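Local coordinates for beta-fructofuranosidase, insoluble isoenzyme CWINV1 (PDB 2OXB), which hydrolyses sucrose and 1-kestose, and less readily neokestose and levan, as a cell-wall invertase of glycosyl hydrolase family 32, at residues Ala477-His481 with Ser482-Ser486; Asp382-Glu385 with Pro386-Asp390; Asn212-Glu215 with Thr216-Gly220. The protein carries 1 engineered substitution. All blocks are in the same frame, centred on the assembly; numbering follows the deposited sequence.

Contact 1: Ala477-His481 with Ser482-Ser486; sequences ALIDH and SVVES
Leu478 and Glu485 both hold CG beside the backbone N and anti to the carbonyl carbon, with chi1 at -80° and -62°. This brings them together on one face of a beta hairpin, where the two side chains cross obliquely. Leu478 CG lies 3.7 Å from Glu485 OE1. Beyond CG the glutamate chain runs extended. Its other oxygen, OE2, forms a salt bridge with Arg316 NH1.

The backbones are those of neighbouring antiparallel strands. Leu478 N donates to Glu485 O at 3.1 Å, and a weak bond returns from Glu485 N to Leu478 O. Nearer the turn, Asp480 N donates to Val483 O, also at 3.1 Å. The return bond from Val483 N to Asp480 O is weak. A type II' turn from Asp480 to Val483 closes the hairpin, with His481 and Ser482 at its corner positions.

Asp480 and Val483 share the face of Leu478 and Glu485. Asp480 CB touches Val483 CG1 at 3.9 Å. The Asp480 carboxylate turns to the start of the chain, where Gly7 N and Phe8 N bind its two oxygens. On the other face Ile479 CD1 meets Val484 CG1 at 4.4 Å. Ala477, Ile479 and Val484 pack there on strand 406-415, in the second sheet of the C-terminal beta sandwich.

The hairpin thus has a mostly apolar face, with Ala477, Ile479 and Val484, turned into the sandwich, and one that carries two acids. Both acids are buried, and both have polar partners. Asp480 is met by two backbone N-H groups and Glu485 by an arginine, which would probably keep the two carboxylates ionised.

Contact 2: Asp382-Glu385 with Pro386-Asp390; sequences DVIE and PSWTD
The Trp388 indole carries Glu385 CB over one face. This CH-pi contact puts CB 4.3 Å from the centroid of the five-membered ring and 9° off the ring normal. Ile384 CG2 reaches the six-membered ring obliquely, 4.4 Å from CE3. The Pro386 ring is met from the glutamate side as well, with Glu385 CG 3.4 Å from Pro386 CD.

One torsion explains this position of Glu385 CG. It stands anti to the backbone N and beside the carbonyl carbon, chi1 -159°, which lays it alongside the proline. The chain then bends at chi2, and the carboxylate leads away. The CB left behind faces the indole. The Trp388 side chain sets out toward the preceding residues, and its CB comes 3.5 Å from Glu385 O.

The backbone adds little hold. Trp388 N gives a weak hydrogen bond to Glu385 O, 3.4 Å long and bent to 127° at the hydrogen. Within 386-390 the Thr389 hydroxyl, OG1, gives a weak bond to Ser387 O. Outside the turn, Ile384 packs on Phe430 of strand 423-431 and on Arg433, and Trp388 touches Met398.

Glu385 to Trp388 form a beta turn with proline in its second position. The turn lies at the surface of the C-terminal sandwich, far from the active site. It links a short, weakly bonded edge strand to helix 391-397. Asp390 opens that helix in the manner of an N-cap, with OD1 bonded to Leu393 N.

Contact 3: Asn212-Glu215 with Thr216-Gly220; sequences NGVE and TSSFG
Glu215 CB lies 3.5 Å from Ser218 OG, across the bend of a surface loop. The next atom, CG, stands anti to the backbone N and beside the carbonyl carbon, with chi1 at -165°. This sets it along the onward chain, beside Thr216 N at 3.0 Å, with Ser217 N farther off. From CG the chain runs extended to CD and the carboxylate. No atom of residues 216-220 comes within 4.2 Å of that tip, and the residue as a whole is exposed. The contact is therefore made by the base of the glutamate and not by its charge.

Ser218 OG is the atom approached from the other limb. It sits beside its own backbone N, chi1 -51°, and this turns it back to the first half of the loop. There it meets Glu215 CB and also Val214 CG1, the latter 3.2 Å from OG. Ser218 CB is 3.7 Å from the same methyl.

Glu215 to Ser218 make a beta turn, with CA atoms of the two ends 5.8 Å apart. It is an open turn, since Glu215 O and Ser218 N stand 4.3 Å apart with no hydrogen bond between them. The loop joins strands 201-207 and 226-234, an antiparallel pair in the N-terminal beta-propeller of this family.

Val214 is the buried member of the group. Its side chain also packs on Leu226 at the start of strand 226-234 and on Glu224. Ser218 touches Leu226 too. At the far corner of the turn, Ser217 lies on Trp150, and its OG is hydrogen-bonded to Leu151 N.

In the fold
Contact 3 comes first along the chain, then contact 2, then contact 1. Contact 3 lies in the N-terminal propeller domain, which holds the substrate-binding residues. The other two belong to the C-terminal beta sandwich. Contact 1 is in its six-stranded sheet, and contact 2 is at an edge strand of the sheet packed against it. The centres of contacts 1 and 2 are about 29 Å apart. Contact 3 is about 32 Å from contact 1 and about 39 Å from contact 2, also between centres. None of the three touch. Contact 1 is buried and is joined to the N-terminal end of the chain and, through Arg316, to strand 316-320 of the propeller domain. Contacts 2 and 3 lie at the surface, away from the active site.

Contact 1: Ala477-His481 with Ser482-Ser486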
# COMPACT_ATOMS: atom_id res chain seq x y z
N ALA A 477 -0.64 11.93 9.90
CA ALA A 477 0.67 11.86 9.30
C ALA A 477 1.63 11.00 10.11
O ALA A 477 2.01 11.37 11.21
CB ALA A 477 1.23 13.25 9.16
N LEU A 478 1.99 9.85 9.57
CA LEU A 478 2.96 9.00 10.24
C LEU A 478 4.27 9.66 9.87
O LEU A 478 4.49 9.97 8.69
CB LEU A 478 2.96 7.60 9.66
CG LEU A 478 1.90 6.58 10.06
CD1 LEU A 478 1.99 6.32 11.55
CD2 LEU A 478 0.53 7.08 9.66
N ILE A 479 5.14 9.89 10.85
CA ILE A 479 6.43 10.53 10.56
C ILE A 479 7.62 9.63 10.90
O ILE A 479 7.85 9.30 12.06
CB ILE A 479 6.58 11.85 11.33
CG1 ILE A 479 5.27 12.65 11.28
CG2 ILE A 479 7.72 12.67 10.74
CD1 ILE A 479 4.75 12.90 9.87
N ASP A 480 8.40 9.24 9.90
CA ASP A 480 9.55 8.40 10.21
C ASP A 480 10.81 8.64 9.36
O ASP A 480 11.32 7.73 8.69
CB ASP A 480 9.15 6.93 10.13
CG ASP A 480 10.03 6.05 10.99
OD1 ASP A 480 11.20 6.43 11.20
OD2 ASP A 480 9.56 4.98 11.45
N HIS A 481 11.31 9.87 9.40
CA HIS A 481 12.52 10.23 8.67
C HIS A 481 12.28 10.17 7.17
O HIS A 481 11.46 10.92 6.63
CB HIS A 481 13.67 9.29 9.08
CG HIS A 481 13.81 9.14 10.57
ND1 HIS A 481 14.38 10.11 11.37
CD2 HIS A 481 13.42 8.15 11.41
CE1 HIS A 481 14.32 9.73 12.63
NE2 HIS A 481 13.75 8.54 12.68
N SER A 482 12.99 9.26 6.50
CA SER A 482 12.88 9.07 5.06
C SER A 482 11.46 8.80 4.55
O SER A 482 11.13 9.18 3.43
CB SER A 482 13.78 7.90 4.63
OG SER A 482 13.32 6.67 5.19
N VAL A 483 10.63 8.13 5.34
CA VAL A 483 9.28 7.83 4.90
C VAL A 483 8.18 8.56 5.65
O VAL A 483 8.18 8.64 6.88
CB VAL A 483 8.98 6.33 4.98
CG1 VAL A 483 9.24 5.82 6.38
CG2 VAL A 483 7.54 6.07 4.59
N VAL A 484 7.21 9.06 4.89
CA VAL A 484 6.09 9.78 5.45
C VAL A 484 4.81 9.34 4.78
O VAL A 484 4.68 9.40 3.56
CB VAL A 484 6.26 11.28 5.22
CG1 VAL A 484 7.16 11.87 6.29
CG2 VAL A 484 6.85 11.52 3.85
N GLU A 485 3.86 8.88 5.58
CA GLU A 485 2.58 8.42 5.06
C GLU A 485 1.47 9.39 5.41
O GLU A 485 1.27 9.73 6.58
CB GLU A 485 2.26 7.04 5.62
CG GLU A 485 3.27 6.00 5.21
CD GLU A 485 3.03 4.68 5.88
OE1 GLU A 485 3.09 4.64 7.13
OE2 GLU A 485 2.79 3.68 5.17
N SER A 486 0.75 9.83 4.38
CA SER A 486 -0.34 10.78 4.58
C SER A 486 -1.70 10.10 4.55
O SER A 486 -1.93 9.16 3.78
CB SER A 486 -0.27 11.87 3.51
OG SER A 486 1.04 12.38 3.38

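Contact 2: Asp382-Glu385 with Pro386-Asp390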
# COMPACT_ATOMS: atom_id res chain seq x y z
N ASP A 382 -13.31 28.43 -3.99
CA ASP A 382 -13.28 28.71 -5.42
C ASP A 382 -13.98 27.60 -6.19
O ASP A 382 -14.23 26.53 -5.65
CB ASP A 382 -11.83 28.81 -5.92
CG ASP A 382 -11.20 30.17 -5.65
OD1 ASP A 382 -9.97 30.21 -5.54
OD2 ASP A 382 -11.92 31.17 -5.58
N VAL A 383 -14.32 27.88 -7.45
CA VAL A 383 -14.97 26.90 -8.31
C VAL A 383 -13.93 26.35 -9.28
O VAL A 383 -13.34 27.11 -10.06
CB VAL A 383 -16.13 27.53 -9.12
CG1 VAL A 383 -16.74 26.48 -10.03
CG2 VAL A 383 -17.20 28.08 -8.17
N ILE A 384 -13.71 25.04 -9.22
CA ILE A 384 -12.72 24.36 -10.07
C ILE A 384 -12.87 24.64 -11.56
O ILE A 384 -13.98 24.75 -12.08
CB ILE A 384 -12.74 22.79 -9.84
CG1 ILE A 384 -14.17 22.26 -9.72
CG2 ILE A 384 -11.91 22.40 -8.62
CD1 ILE A 384 -14.81 21.92 -11.03
N GLU A 385 -11.74 24.78 -12.24
CA GLU A 385 -11.78 25.03 -13.67
C GLU A 385 -11.97 23.63 -14.30
O GLU A 385 -11.53 22.63 -13.72
CB GLU A 385 -10.47 25.71 -14.13
CG GLU A 385 -10.51 26.50 -15.47
CD GLU A 385 -10.73 28.02 -15.31
OE1 GLU A 385 -10.13 28.65 -14.41
OE2 GLU A 385 -11.49 28.59 -16.12
N PRO A 386 -12.66 23.54 -15.45
CA PRO A 386 -12.92 22.28 -16.15
C PRO A 386 -11.76 21.28 -16.19
O PRO A 386 -11.83 20.21 -15.56
CB PRO A 386 -13.32 22.75 -17.55
CG PRO A 386 -14.08 24.00 -17.25
CD PRO A 386 -13.23 24.68 -16.19
N SER A 387 -10.70 21.63 -16.91
CA SER A 387 -9.52 20.76 -17.08
C SER A 387 -9.05 19.98 -15.85
O SER A 387 -8.74 18.78 -15.93
CB SER A 387 -8.33 21.57 -17.63
OG SER A 387 -7.82 22.51 -16.69
N TRP A 388 -9.00 20.66 -14.71
CA TRP A 388 -8.54 20.07 -13.45
C TRP A 388 -9.30 18.81 -13.04
O TRP A 388 -10.22 18.86 -12.22
CB TRP A 388 -8.64 21.13 -12.35
CG TRP A 388 -7.82 22.35 -12.60
CD1 TRP A 388 -7.06 22.64 -13.70
CD2 TRP A 388 -7.68 23.47 -11.72
NE1 TRP A 388 -6.44 23.86 -13.55
CE2 TRP A 388 -6.81 24.39 -12.34
CE3 TRP A 388 -8.20 23.78 -10.45
CZ2 TRP A 388 -6.44 25.60 -11.75
CZ3 TRP A 388 -7.84 24.98 -9.86
CH2 TRP A 388 -6.97 25.88 -10.51
N THR A 389 -8.87 17.67 -13.58
CA THR A 389 -9.51 16.38 -13.29
C THR A 389 -8.58 15.39 -12.59
O THR A 389 -9.01 14.58 -11.79
CB THR A 389 -10.01 15.73 -14.59
OG1 THR A 389 -8.87 15.40 -15.40
CG2 THR A 389 -10.91 16.68 -15.36
N ASP A 390 -7.29 15.46 -12.92
CA ASP A 390 -6.30 14.57 -12.31
C ASP A 390 -5.76 15.25 -11.05
O ASP A 390 -5.15 16.31 -11.14
CB ASP A 390 -5.17 14.30 -13.30
CG ASP A 390 -4.07 13.43 -12.71
OD1 ASP A 390 -3.54 13.78 -11.65
OD2 ASP A 390 -3.73 12.39 -13.32

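Contact 3: Asn212-Glu215 with Thr216-Gly220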
# COMPACT_ATOMS: atom_id res chain seq x y z
N ASN A 212 -14.90 -5.11 10.11
CA ASN A 212 -14.02 -6.27 10.11
C ASN A 212 -14.07 -6.99 8.77
O ASN A 212 -15.14 -7.20 8.20
CB ASN A 212 -14.40 -7.20 11.26
CG ASN A 212 -14.18 -6.56 12.63
OD1 ASN A 212 -14.24 -7.22 13.68
ND2 ASN A 212 -13.90 -5.25 12.64
N GLY A 213 -12.89 -7.34 8.26
CA GLY A 213 -12.80 -8.01 6.98
C GLY A 213 -13.48 -9.36 6.90
O GLY A 213 -13.89 -9.92 7.92
N VAL A 214 -13.58 -9.89 5.68
CA VAL A 214 -14.21 -11.19 5.42
C VAL A 214 -13.18 -12.24 5.01
O VAL A 214 -12.10 -11.90 4.55
CB VAL A 214 -15.25 -11.07 4.28
CG1 VAL A 214 -16.03 -12.36 4.16
CG2 VAL A 214 -16.17 -9.88 4.54
N GLU A 215 -13.52 -13.52 5.16
CA GLU A 215 -12.58 -14.58 4.80
C GLU A 215 -12.32 -14.58 3.29
O GLU A 215 -12.92 -13.80 2.56
CB GLU A 215 -13.11 -15.94 5.27
CG GLU A 215 -12.05 -17.06 5.28
CD GLU A 215 -12.56 -18.37 5.85
OE1 GLU A 215 -11.88 -19.42 5.68
OE2 GLU A 215 -13.64 -18.36 6.49
N THR A 216 -11.42 -15.44 2.81
CA THR A 216 -11.10 -15.47 1.39
C THR A 216 -11.99 -16.39 0.56
O THR A 216 -12.12 -16.20 -0.65
CB THR A 216 -9.64 -15.86 1.14
OG1 THR A 216 -8.78 -15.14 2.04
CG2 THR A 216 -9.23 -15.52 -0.29
N SER A 217 -12.62 -17.36 1.20
CA SER A 217 -13.47 -18.30 0.48
C SER A 217 -14.98 -18.17 0.73
O SER A 217 -15.75 -19.08 0.41
CB SER A 217 -12.99 -19.73 0.77
OG SER A 217 -11.67 -19.93 0.29
N SER A 218 -15.40 -17.03 1.27
CA SER A 218 -16.82 -16.77 1.55
C SER A 218 -17.65 -16.64 0.26
O SER A 218 -17.32 -15.83 -0.61
CB SER A 218 -16.97 -15.49 2.37
OG SER A 218 -16.14 -15.49 3.51
N PHE A 219 -18.73 -17.40 0.15
CA PHE A 219 -19.57 -17.35 -1.05
C PHE A 219 -21.07 -17.20 -0.76
O PHE A 219 -21.58 -17.75 0.22
CB PHE A 219 -19.33 -18.60 -1.90
CG PHE A 219 -19.51 -19.87 -1.14
CD1 PHE A 219 -20.78 -20.44 -1.02
CD2 PHE A 219 -18.44 -20.46 -0.49
CE1 PHE A 219 -20.97 -21.58 -0.25
CE2 PHE A 219 -18.62 -21.60 0.28
CZ PHE A 219 -19.89 -22.16 0.40
N GLY A 220 -21.75 -16.46 -1.64
CA GLY A 220 -23.18 -16.22 -1.53
C GLY A 220 -23.92 -16.56 -0.24
O GLY A 220 -24.55 -17.61 -0.14